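Arginine--tRNA ligase (Campylobacter jejuni, PDB 3FNR) charges tRNA(Arg) with L-arginine at the expense of ATP, releasing AMP and diphosphate, as a monomeric class I aminoacyl-tRNA synthetase. Local coordinates at residues A[81-86]-A[167-172]; A[74-79]-A[146-151]; A[208-213]-A[218-223]. The protein carries 1 engineered substitution. All blocks are in the same frame, centred on the assembly; numbering follows the deposited sequence.

Contact 1 of 3, residues A[81-86]-A[167-172]; sequences NQIYLL and SERSYY. With SO4 (sulfate ion), chain E.
Arg169, whose guanidinium lies beside Ile83, also grips a bound sulfate: its NH1 donates to O2 at 2.9 Å, with an N-H...O angle of 145°. The sulfate oxygen approaches an edge of the guanidinium, near its plane, where an N-H can point at it. A bend in the arginine chain at chi3 turns the head group back toward the anion, while CD also brushes O2. On the helix side, Asn81 brings its amide ND2 to 3.2 Å from sulfate O3. Tyr172 comes in from the loop, its hydroxyl 2.7 Å from sulfate O4; because ring carbon CE1 is just as near that oxygen and the side chain was modelled in two positions, the details of this bond are doubtful. The ion probably came from the crystallisation liquor, and the positive arginine suits such an anion.

Away from the sulfate, Gln82 and Glu168 cross at about a right angle. Gln82 CG lies 3.6 Å from Glu168 OE2, and the amide and carboxylate planes stand 67° apart with no hydrogen bond between them. Glu168 reaches this spot with an extended chain, CG anti to the backbone N (chi1 176°), and its buried OE2 is instead satisfied by the backbone N of Ala79. The apolar element is Ile83, whose CD1 is 4.2 Å from Arg169 NH1, oblique to the guanidinium; an isoleucine fits here because it sets aliphatic bulk beside the arginine head while also packing on Ala140.

The contact thus joins the first turn of helix 80-98 to the loop that follows strand 165-167. Helix 136-157, which carries Ala140, borders it, with Asp141 in a salt bridge to Arg169 NH2, while Tyr219 of helix 219-231 touches Gln82.

Contact 2 of 3, residues A[74-79]-A[146-151]; sequences YYVNDA and KMLVLI
In the nucleotide-binding fold of class I synthetases, helices cover the faces of a largely parallel sheet, and here helix 136-157 covers strand 69-76. The two run nearly antiparallel, their short axes 158° apart and 11.9 Å at closest approach, and side chains from both meet between them. Val76 and Leu148 do so tip to tip: Val76 CG1 meets Leu148 CD1 at 3.9 Å, and Val76 CG2 lies 4.1 Å from Leu148 CD2, so both forks engage. Branched aliphatic groups suit this junction because each presents two methyls to the other.

One helical turn further, Ile151 crosses the end of Tyr74 at about a right angle. Its CG2 lies 4.0 Å from ring carbon CE2 and 3.6 Å from OH, and CD1 also reaches the hydroxyl oxygen. With CG anti to the backbone N (chi1 -177°), the tyrosine extends from the strand toward the helix, and Leu148 CD1 approaches CE1 on the ring's other rim, obliquely like Ile151. A tyrosine serves well here, since its ring packs against aliphatic carbons while its hydroxyl finds a polar partner: OH bonds to the carbonyl of Ala39, the first residue of the 'HIGH' motif. Pro41 of the same motif touches Val76.

Strand 69-76 lies between strands 31-35 and 165-167, parallel to both. Helix 136-157 is the last helix in the connection from strand 69-76 to strand 165-167, a beta-alpha-beta crossover enlarged by further helices, and a flank of it meets helix 113-126 through Met147.

Contact 3 of 3, residues A[208-213]-A[218-223]; sequences RVIIRE and TYLAAD. With SO4 (sulfate ion), chain C.
Thr218 and Ile210 are tied by a backbone bond, Thr218 N to Ile210 O at 2.9 Å. The threonine hydroxyl adds to it: OG1 lies 2.8 Å from Val209 O and within reach of Ile210 O, so its single proton has two candidate acceptors. The same oxygen accepts on the helix side, where Ala221 N donates to it at 3.2 Å with an N-H...O angle of 162°. Placing OG1 between the backbone N and carbonyl carbon (chi1 57°) lets one group join the strand while it caps the helix, a task for which threonine is well made.

Thr218 is therefore the N-cap of helix 219-231, and the strand it meets carries a classic beta bulge, with Ile210 and Ile211 both facing Ile195 of strand 194-197. A sulfate, probably from the crystallisation liquor, sits at this helix start, an end whose partial positive charge would favour an anion. Tyr219 N donates to its O1 at 3.2 Å, and O1 also stands over one face of the Tyr219 ring, offset toward the rim. Arg212 NE makes a weak bond to O3.

Beyond the cap the packing is aliphatic. Leu220 and Arg208 cross at about a right angle, Leu220 CD2 pressed to 3.4 Å from Arg208 CB, and the same methyl lies 3.9 Å from Ile210 CD1. The small Ala221 lets the helix come close: its CB meets Ile210 CG2 at 3.8 Å. Val209 CG1 touches Thr218 CG2, while the head of Arg208 turns off to a salt bridge with Asp204. Ile210 also leans on Leu179 of helix 175-184, and Leu220 on Met253 of helix 250-258.

Overall arrangement
All three contacts lie in the class I catalytic domain, on the same side of the chain's centre. Contacts 1 and 2 are about 10 Å apart between centres and interlock: their segments alternate along the chain, strand 69-76 is followed, after a short loop, by helix 80-98, and helix 136-157, part of contact 2, also borders contact 1. They meet where Asp78 accepts a probable hydrogen bond from Ser167 and where Val76 pairs with Glu168. Contact 3 follows both in sequence, about 15 Å from contact 1 and 22 Å from contact 2 between centres. The Tyr219-Gln82 touch brings helix 219-231, and with it the separate three-stranded antiparallel sheet, against the start of helix 80-98.

Contact 1 of 3, residues A[81-86]-A[167-172]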
loop_
_atom_site.group_PDB
_atom_site.type_symbol
_atom_site.label_atom_id
_atom_site.label_comp_id
_atom_site.label_asym_id
_atom_site.label_seq_id
_atom_site.Cartn_x
_atom_site.Cartn_y
_atom_site.Cartn_z
ATOM N N ASN A 81 12.576 -16.407 -18.628
ATOM C CA ASN A 81 13.763 -15.575 -18.821
ATOM C C ASN A 81 14.002 -14.595 -17.665
ATOM O O ASN A 81 15.129 -14.152 -17.438
ATOM C CB ASN A 81 13.656 -14.809 -20.149
ATOM C CG ASN A 81 13.258 -15.710 -21.325
ATOM O OD1 ASN A 81 14.118 -16.200 -22.064
ATOM N ND2 ASN A 81 11.951 -15.931 -21.497
ATOM N N GLN A 82 12.930 -14.263 -16.947
ATOM C CA GLN A 82 12.996 -13.361 -15.799
ATOM C C GLN A 82 13.397 -14.102 -14.515
ATOM O O GLN A 82 14.206 -13.603 -13.732
ATOM C CB GLN A 82 11.648 -12.654 -15.602
ATOM C CG GLN A 82 11.230 -11.728 -16.743
ATOM C CD GLN A 82 11.643 -10.285 -16.525
ATOM O OE1 GLN A 82 12.832 -9.964 -16.464
ATOM N NE2 GLN A 82 10.656 -9.402 -16.416
ATOM N N ILE A 83 12.833 -15.295 -14.324
ATOM C CA ILE A 83 13.017 -16.082 -13.101
ATOM C C ILE A 83 14.137 -17.122 -13.177
ATOM O O ILE A 83 14.353 -17.863 -12.210
ATOM C CB ILE A 83 11.707 -16.812 -12.679
ATOM C CG1 ILE A 83 11.332 -17.895 -13.703
ATOM C CG2 ILE A 83 10.572 -15.803 -12.428
ATOM C CD1 ILE A 83 10.207 -18.828 -13.266
ATOM N N TYR A 84 14.834 -17.180 -14.315
ATOM C CA TYR A 84 15.921 -18.145 -14.527
ATOM C C TYR A 84 17.002 -18.028 -13.454
ATOM O O TYR A 84 17.383 -19.036 -12.850
ATOM C CB TYR A 84 16.534 -18.001 -15.930
ATOM C CG TYR A 84 17.556 -19.073 -16.285
ATOM C CD1 TYR A 84 17.149 -20.333 -16.740
ATOM C CD2 TYR A 84 18.929 -18.825 -16.174
ATOM C CE1 TYR A 84 18.084 -21.321 -17.073
ATOM C CE2 TYR A 84 19.870 -19.807 -16.497
ATOM C CZ TYR A 84 19.440 -21.051 -16.944
ATOM O OH TYR A 84 20.367 -22.018 -17.266
ATOM N N LEU A 85 17.458 -16.796 -13.210
ATOM C CA LEU A 85 18.490 -16.504 -12.211
ATOM C C LEU A 85 18.115 -16.979 -10.800
ATOM O O LEU A 85 18.981 -17.415 -10.043
ATOM C CB LEU A 85 18.817 -15.001 -12.188
ATOM C CG LEU A 85 20.284 -14.534 -12.194
ATOM C CD1 LEU A 85 20.395 -13.033 -11.937
ATOM C CD2 LEU A 85 21.177 -15.298 -11.225
ATOM N N LEU A 86 16.833 -16.891 -10.453
ATOM C CA LEU A 86 16.346 -17.418 -9.179
ATOM C C LEU A 86 16.520 -18.943 -9.091
ATOM O O LEU A 86 16.926 -19.459 -8.053
ATOM C CB LEU A 86 14.883 -17.025 -8.949
ATOM C CG LEU A 86 14.227 -17.494 -7.652
ATOM C CD1 LEU A 86 14.739 -16.674 -6.464
ATOM C CD2 LEU A 86 12.709 -17.419 -7.770
ATOM N N SER A 167 -0.203 -13.160 -14.234
ATOM C CA SER A 167 1.063 -13.666 -14.747
ATOM C C SER A 167 1.459 -13.021 -16.074
ATOM O O SER A 167 0.631 -12.862 -16.965
ATOM C CB SER A 167 0.992 -15.188 -14.899
ATOM O OG SER A 167 2.153 -15.696 -15.535
ATOM N N GLU A 168 2.734 -12.656 -16.177
ATOM C CA GLU A 168 3.363 -12.207 -17.419
ATOM C C GLU A 168 3.202 -13.259 -18.525
ATOM O O GLU A 168 2.896 -12.924 -19.674
ATOM C CB GLU A 168 4.852 -11.916 -17.164
ATOM C CG GLU A 168 5.678 -11.523 -18.396
ATOM C CD GLU A 168 7.109 -11.111 -18.061
ATOM O OE1 GLU A 168 7.705 -10.339 -18.849
ATOM O OE2 GLU A 168 7.644 -11.553 -17.016
ATOM N N ARG A 169 3.375 -14.528 -18.151
ATOM C CA ARG A 169 3.291 -15.662 -19.073
ATOM C C ARG A 169 1.945 -15.809 -19.778
ATOM O O ARG A 169 1.887 -16.344 -20.878
ATOM C CB ARG A 169 3.665 -16.972 -18.366
ATOM C CG ARG A 169 5.161 -17.160 -18.165
ATOM C CD ARG A 169 5.535 -18.639 -18.081
ATOM N NE ARG A 169 5.523 -19.163 -16.715
ATOM C CZ ARG A 169 6.604 -19.565 -16.048
ATOM N NH1 ARG A 169 7.808 -19.505 -16.608
ATOM N NH2 ARG A 169 6.483 -20.025 -14.810
ATOM N N SER A 170 0.872 -15.319 -19.164
ATOM C CA SER A 170 -0.450 -15.384 -19.784
ATOM C C SER A 170 -0.688 -14.304 -20.852
ATOM O O SER A 170 -1.789 -14.207 -21.401
ATOM C CB SER A 170 -1.554 -15.357 -18.721
ATOM O OG SER A 170 -1.780 -14.050 -18.231
ATOM N N TYR A 171 0.347 -13.515 -21.150
ATOM C CA TYR A 171 0.277 -12.455 -22.159
ATOM C C TYR A 171 1.163 -12.678 -23.392
ATOM O O TYR A 171 1.391 -11.739 -24.166
ATOM C CB TYR A 171 0.622 -11.104 -21.527
ATOM C CG TYR A 171 -0.433 -10.592 -20.575
ATOM C CD1 TYR A 171 -0.287 -10.751 -19.200
ATOM C CD2 TYR A 171 -1.585 -9.958 -21.053
ATOM C CE1 TYR A 171 -1.261 -10.282 -18.311
ATOM C CE2 TYR A 171 -2.557 -9.479 -20.180
ATOM C CZ TYR A 171 -2.388 -9.652 -18.808
ATOM O OH TYR A 171 -3.340 -9.197 -17.933
ATOM N N TYR A 172 1.670 -13.898 -23.574
ATOM C CA TYR A 172 2.504 -14.216 -24.737
ATOM C C TYR A 172 1.673 -14.303 -26.013
ATOM O O TYR A 172 2.131 -13.922 -27.093
ATOM C CB TYR A 172 3.280 -15.517 -24.523
ATOM C CG TYR A 172 4.534 -15.389 -23.682
ATOM C CD1 TYR A 172 5.031 -16.486 -22.979
ATOM C CD2 TYR A 172 5.223 -14.180 -23.590
ATOM C CE1 TYR A 172 6.181 -16.385 -22.212
ATOM C CE2 TYR A 172 6.371 -14.067 -22.821
ATOM C CZ TYR A 172 6.842 -15.173 -22.136
ATOM O OH TYR A 172 7.977 -15.071 -21.380
HETATM S S SO4 E . 8.555 -18.740 -20.602
HETATM O O1 SO4 E . 7.955 -19.524 -21.680
HETATM O O2 SO4 E . 8.585 -19.544 -19.384
HETATM O O3 SO4 E . 9.913 -18.343 -20.973
HETATM O O4 SO4 E . 7.756 -17.540 -20.373
#

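Contact 2 of 3, residues A[74-79]-A[146-151]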
loop_
_atom_site.group_PDB
_atom_site.type_symbol
_atom_site.label_atom_id
_atom_site.label_comp_id
_atom_site.label_asym_id
_atom_site.label_seq_id
_atom_site.Cartn_x
_atom_site.Cartn_y
_atom_site.Cartn_z
ATOM N N TYR A 74 -1.825 -7.200 -8.871
ATOM C CA TYR A 74 -0.379 -7.323 -8.761
ATOM C C TYR A 74 0.078 -8.052 -10.012
ATOM O O TYR A 74 -0.471 -9.099 -10.363
ATOM C CB TYR A 74 -0.047 -8.135 -7.507
ATOM C CG TYR A 74 1.418 -8.338 -7.149
ATOM C CD1 TYR A 74 2.268 -9.114 -7.952
ATOM C CD2 TYR A 74 1.930 -7.837 -5.952
ATOM C CE1 TYR A 74 3.602 -9.324 -7.602
ATOM C CE2 TYR A 74 3.264 -8.052 -5.588
ATOM C CZ TYR A 74 4.087 -8.796 -6.417
ATOM O OH TYR A 74 5.396 -9.007 -6.065
ATOM N N TYR A 75 1.081 -7.494 -10.676
ATOM C CA TYR A 75 1.631 -8.086 -11.875
ATOM C C TYR A 75 2.858 -8.899 -11.514
ATOM O O TYR A 75 3.825 -8.356 -10.971
ATOM C CB TYR A 75 2.019 -6.988 -12.866
ATOM C CG TYR A 75 2.509 -7.493 -14.198
ATOM C CD1 TYR A 75 1.612 -7.978 -15.149
ATOM C CD2 TYR A 75 3.863 -7.472 -14.521
ATOM C CE1 TYR A 75 2.049 -8.433 -16.380
ATOM C CE2 TYR A 75 4.314 -7.936 -15.748
ATOM C CZ TYR A 75 3.401 -8.410 -16.675
ATOM O OH TYR A 75 3.834 -8.850 -17.909
ATOM N N VAL A 76 2.813 -10.192 -11.833
ATOM C CA VAL A 76 3.911 -11.120 -11.554
ATOM C C VAL A 76 4.812 -11.265 -12.781
ATOM O O VAL A 76 4.399 -11.822 -13.788
ATOM C CB VAL A 76 3.381 -12.519 -11.129
ATOM C CG1 VAL A 76 4.489 -13.347 -10.545
ATOM C CG2 VAL A 76 2.234 -12.400 -10.123
ATOM N N ASN A 77 6.036 -10.755 -12.696
ATOM C CA ASN A 77 7.005 -10.873 -13.784
ATOM C C ASN A 77 7.611 -12.267 -13.783
ATOM O O ASN A 77 8.773 -12.442 -13.418
ATOM C CB ASN A 77 8.128 -9.836 -13.647
ATOM C CG ASN A 77 7.692 -8.429 -14.027
ATOM O OD1 ASN A 77 7.553 -8.108 -15.206
ATOM N ND2 ASN A 77 7.506 -7.570 -13.024
ATOM N N ASP A 78 6.824 -13.257 -14.194
ATOM C CA ASP A 78 7.211 -14.652 -14.007
ATOM C C ASP A 78 7.595 -15.389 -15.289
ATOM O O ASP A 78 7.434 -16.609 -15.382
ATOM C CB ASP A 78 6.132 -15.411 -13.228
ATOM C CG ASP A 78 4.847 -15.615 -14.017
ATOM O OD1 ASP A 78 4.057 -16.487 -13.606
ATOM O OD2 ASP A 78 4.610 -14.924 -15.036
ATOM N N ALA A 79 8.105 -14.646 -16.269
ATOM C CA ALA A 79 8.644 -15.247 -17.481
ATOM C C ALA A 79 9.842 -16.109 -17.113
ATOM O O ALA A 79 10.566 -15.782 -16.172
ATOM C CB ALA A 79 9.062 -14.175 -18.462
ATOM N N LYS A 146 7.020 -20.167 -4.501
ATOM C CA LYS A 146 7.313 -20.076 -3.070
ATOM C C LYS A 146 7.559 -18.621 -2.677
ATOM O O LYS A 146 7.095 -18.173 -1.628
ATOM C CB LYS A 146 8.529 -20.932 -2.698
ATOM C CG LYS A 146 8.325 -22.446 -2.749
ATOM C CD LYS A 146 7.882 -23.028 -1.408
ATOM C CE LYS A 146 6.397 -23.351 -1.382
ATOM N NZ LYS A 146 6.052 -24.255 -0.245
ATOM N N MET A 147 8.278 -17.892 -3.530
ATOM C CA MET A 147 8.540 -16.469 -3.318
ATOM C C MET A 147 7.288 -15.612 -3.389
ATOM O O MET A 147 7.173 -14.627 -2.672
ATOM C CB MET A 147 9.595 -15.949 -4.294
ATOM C CG MET A 147 10.999 -16.485 -4.052
ATOM S SD MET A 147 11.736 -16.035 -2.471
ATOM C CE MET A 147 11.132 -17.328 -1.383
ATOM N N LEU A 148 6.356 -15.998 -4.249
ATOM C CA LEU A 148 5.075 -15.321 -4.343
ATOM C C LEU A 148 4.251 -15.564 -3.088
ATOM O O LEU A 148 3.504 -14.686 -2.657
ATOM C CB LEU A 148 4.308 -15.791 -5.578
ATOM C CG LEU A 148 3.386 -14.781 -6.256
ATOM C CD1 LEU A 148 4.151 -13.533 -6.673
ATOM C CD2 LEU A 148 2.729 -15.424 -7.457
ATOM N N VAL A 149 4.390 -16.757 -2.513
ATOM C CA VAL A 149 3.795 -17.079 -1.220
ATOM C C VAL A 149 4.438 -16.202 -0.138
ATOM O O VAL A 149 3.725 -15.639 0.702
ATOM C CB VAL A 149 3.890 -18.609 -0.891
ATOM C CG1 VAL A 149 3.765 -18.886 0.608
ATOM C CG2 VAL A 149 2.826 -19.386 -1.652
ATOM N N LEU A 150 5.768 -16.063 -0.202
ATOM C CA LEU A 150 6.531 -15.218 0.720
ATOM C C LEU A 150 6.132 -13.743 0.629
ATOM O O LEU A 150 5.919 -13.090 1.655
ATOM C CB LEU A 150 8.049 -15.370 0.506
ATOM C CG LEU A 150 8.950 -14.588 1.483
ATOM C CD1 LEU A 150 8.678 -14.947 2.957
ATOM C CD2 LEU A 150 10.428 -14.780 1.170
ATOM N N ILE A 151 6.038 -13.233 -0.599
ATOM C CA ILE A 151 5.653 -11.849 -0.847
ATOM C C ILE A 151 4.239 -11.598 -0.314
ATOM O O ILE A 151 3.998 -10.600 0.363
ATOM C CB ILE A 151 5.773 -11.502 -2.339
ATOM C CG1 ILE A 151 7.250 -11.313 -2.710
ATOM C CG2 ILE A 151 4.961 -10.238 -2.684
ATOM C CD1 ILE A 151 7.519 -11.373 -4.216
#

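Contact 3 of 3, residues A[208-213]-A[218-223]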
loop_
_atom_site.group_PDB
_atom_site.type_symbol
_atom_site.label_atom_id
_atom_site.label_comp_id
_atom_site.label_asym_id
_atom_site.label_seq_id
_atom_site.Cartn_x
_atom_site.Cartn_y
_atom_site.Cartn_z
ATOM N N ARG A 208 10.575 4.324 -29.459
ATOM C CA ARG A 208 10.954 3.207 -28.591
ATOM C C ARG A 208 10.824 1.857 -29.286
ATOM O O ARG A 208 9.917 1.659 -30.081
ATOM C CB ARG A 208 10.073 3.202 -27.336
ATOM C CG ARG A 208 9.903 4.547 -26.614
ATOM C CD ARG A 208 11.166 4.975 -25.897
ATOM N NE ARG A 208 11.084 6.366 -25.457
ATOM C CZ ARG A 208 11.960 6.959 -24.651
ATOM N NH1 ARG A 208 11.788 8.224 -24.316
ATOM N NH2 ARG A 208 13.000 6.288 -24.166
ATOM N N VAL A 209 11.706 0.919 -28.955
ATOM C CA VAL A 209 11.667 -0.420 -29.554
ATOM C C VAL A 209 10.601 -1.315 -28.916
ATOM O O VAL A 209 10.614 -1.551 -27.700
ATOM C CB VAL A 209 13.041 -1.123 -29.482
ATOM C CG1 VAL A 209 12.970 -2.545 -30.058
ATOM C CG2 VAL A 209 14.079 -0.314 -30.221
ATOM N N ILE A 210 9.685 -1.801 -29.754
ATOM C CA ILE A 210 8.672 -2.769 -29.344
ATOM C C ILE A 210 9.170 -4.193 -29.585
ATOM O O ILE A 210 9.164 -5.018 -28.677
ATOM C CB ILE A 210 7.325 -2.536 -30.089
ATOM C CG1 ILE A 210 6.747 -1.168 -29.742
ATOM C CG2 ILE A 210 6.309 -3.614 -29.740
ATOM C CD1 ILE A 210 6.724 -0.849 -28.239
ATOM N N ILE A 211 9.593 -4.476 -30.814
ATOM C CA ILE A 211 10.135 -5.784 -31.167
ATOM C C ILE A 211 11.586 -5.625 -31.600
ATOM O O ILE A 211 11.899 -4.811 -32.469
ATOM C CB ILE A 211 9.318 -6.472 -32.296
ATOM C CG1 ILE A 211 7.815 -6.480 -31.978
ATOM C CG2 ILE A 211 9.839 -7.892 -32.586
ATOM C CD1 ILE A 211 7.413 -7.233 -30.710
ATOM N N ARG A 212 12.466 -6.400 -30.976
ATOM C CA ARG A 212 13.884 -6.413 -31.318
ATOM C C ARG A 212 14.106 -7.103 -32.660
ATOM O O ARG A 212 13.208 -7.783 -33.176
ATOM C CB ARG A 212 14.675 -7.179 -30.256
ATOM C CG ARG A 212 14.652 -6.615 -28.850
ATOM C CD ARG A 212 14.744 -7.771 -27.863
ATOM N NE ARG A 212 15.628 -7.498 -26.732
ATOM C CZ ARG A 212 16.086 -8.429 -25.896
ATOM N NH1 ARG A 212 15.752 -9.707 -26.056
ATOM N NH2 ARG A 212 16.889 -8.084 -24.897
ATOM N N GLU A 213 15.320 -6.954 -33.197
ATOM C CA GLU A 213 15.792 -7.641 -34.404
ATOM C C GLU A 213 15.759 -9.165 -34.253
ATOM O O GLU A 213 15.835 -9.910 -35.231
ATOM C CB GLU A 213 17.216 -7.164 -34.749
ATOM C CG GLU A 213 18.360 -7.676 -33.831
ATOM C CD GLU A 213 18.299 -7.160 -32.388
ATOM O OE1 GLU A 213 18.496 -7.972 -31.459
ATOM O OE2 GLU A 213 18.050 -5.953 -32.179
ATOM N N THR A 218 10.092 -6.443 -26.303
ATOM C CA THR A 218 10.843 -5.779 -25.246
ATOM C C THR A 218 10.042 -5.746 -23.936
ATOM O O THR A 218 8.890 -6.170 -23.901
ATOM C CB THR A 218 11.199 -4.348 -25.656
ATOM O OG1 THR A 218 9.999 -3.630 -25.970
ATOM C CG2 THR A 218 12.119 -4.363 -26.863
ATOM N N TYR A 219 10.657 -5.243 -22.867
ATOM C CA TYR A 219 9.937 -4.985 -21.614
ATOM C C TYR A 219 8.814 -3.981 -21.845
ATOM O O TYR A 219 7.736 -4.116 -21.274
ATOM C CB TYR A 219 10.875 -4.465 -20.511
ATOM C CG TYR A 219 11.957 -5.435 -20.090
ATOM C CD1 TYR A 219 13.308 -5.110 -20.248
ATOM C CD2 TYR A 219 11.636 -6.678 -19.533
ATOM C CE1 TYR A 219 14.318 -6.000 -19.866
ATOM C CE2 TYR A 219 12.637 -7.578 -19.146
ATOM C CZ TYR A 219 13.976 -7.231 -19.316
ATOM O OH TYR A 219 14.969 -8.109 -18.935
ATOM N N LEU A 220 9.069 -2.984 -22.694
ATOM C CA LEU A 220 8.046 -1.994 -23.031
ATOM C C LEU A 220 6.848 -2.656 -23.700
ATOM O O LEU A 220 5.701 -2.386 -23.334
ATOM C CB LEU A 220 8.617 -0.898 -23.931
ATOM C CG LEU A 220 7.652 0.237 -24.278
ATOM C CD1 LEU A 220 7.306 1.033 -23.049
ATOM C CD2 LEU A 220 8.258 1.136 -25.312
ATOM N N ALA A 221 7.124 -3.544 -24.656
ATOM C CA ALA A 221 6.082 -4.305 -25.360
ATOM C C ALA A 221 5.189 -5.051 -24.375
ATOM O O ALA A 221 3.970 -4.923 -24.428
ATOM C CB ALA A 221 6.703 -5.281 -26.361
ATOM N N ALA A 222 5.817 -5.798 -23.469
ATOM C CA ALA A 222 5.133 -6.538 -22.407
ATOM C C ALA A 222 4.264 -5.616 -21.554
ATOM O O ALA A 222 3.136 -5.962 -21.202
ATOM C CB ALA A 222 6.164 -7.249 -21.529
ATOM N N ASP A 223 4.799 -4.434 -21.249
ATOM C CA ASP A 223 4.102 -3.441 -20.429
ATOM C C ASP A 223 2.880 -2.869 -21.145
ATOM O O ASP A 223 1.812 -2.727 -20.539
ATOM C CB ASP A 223 5.072 -2.329 -20.014
ATOM C CG ASP A 223 4.715 -1.702 -18.666
ATOM O OD1 ASP A 223 3.803 -2.209 -17.968
ATOM O OD2 ASP A 223 5.357 -0.692 -18.303
HETATM S S SO4 C . 14.539 -5.160 -23.608
HETATM O O1 SO4 C . 13.624 -6.263 -23.332
HETATM O O2 SO4 C . 15.736 -5.348 -22.796
HETATM O O3 SO4 C . 14.906 -5.161 -25.023
HETATM O O4 SO4 C . 13.918 -3.884 -23.265
#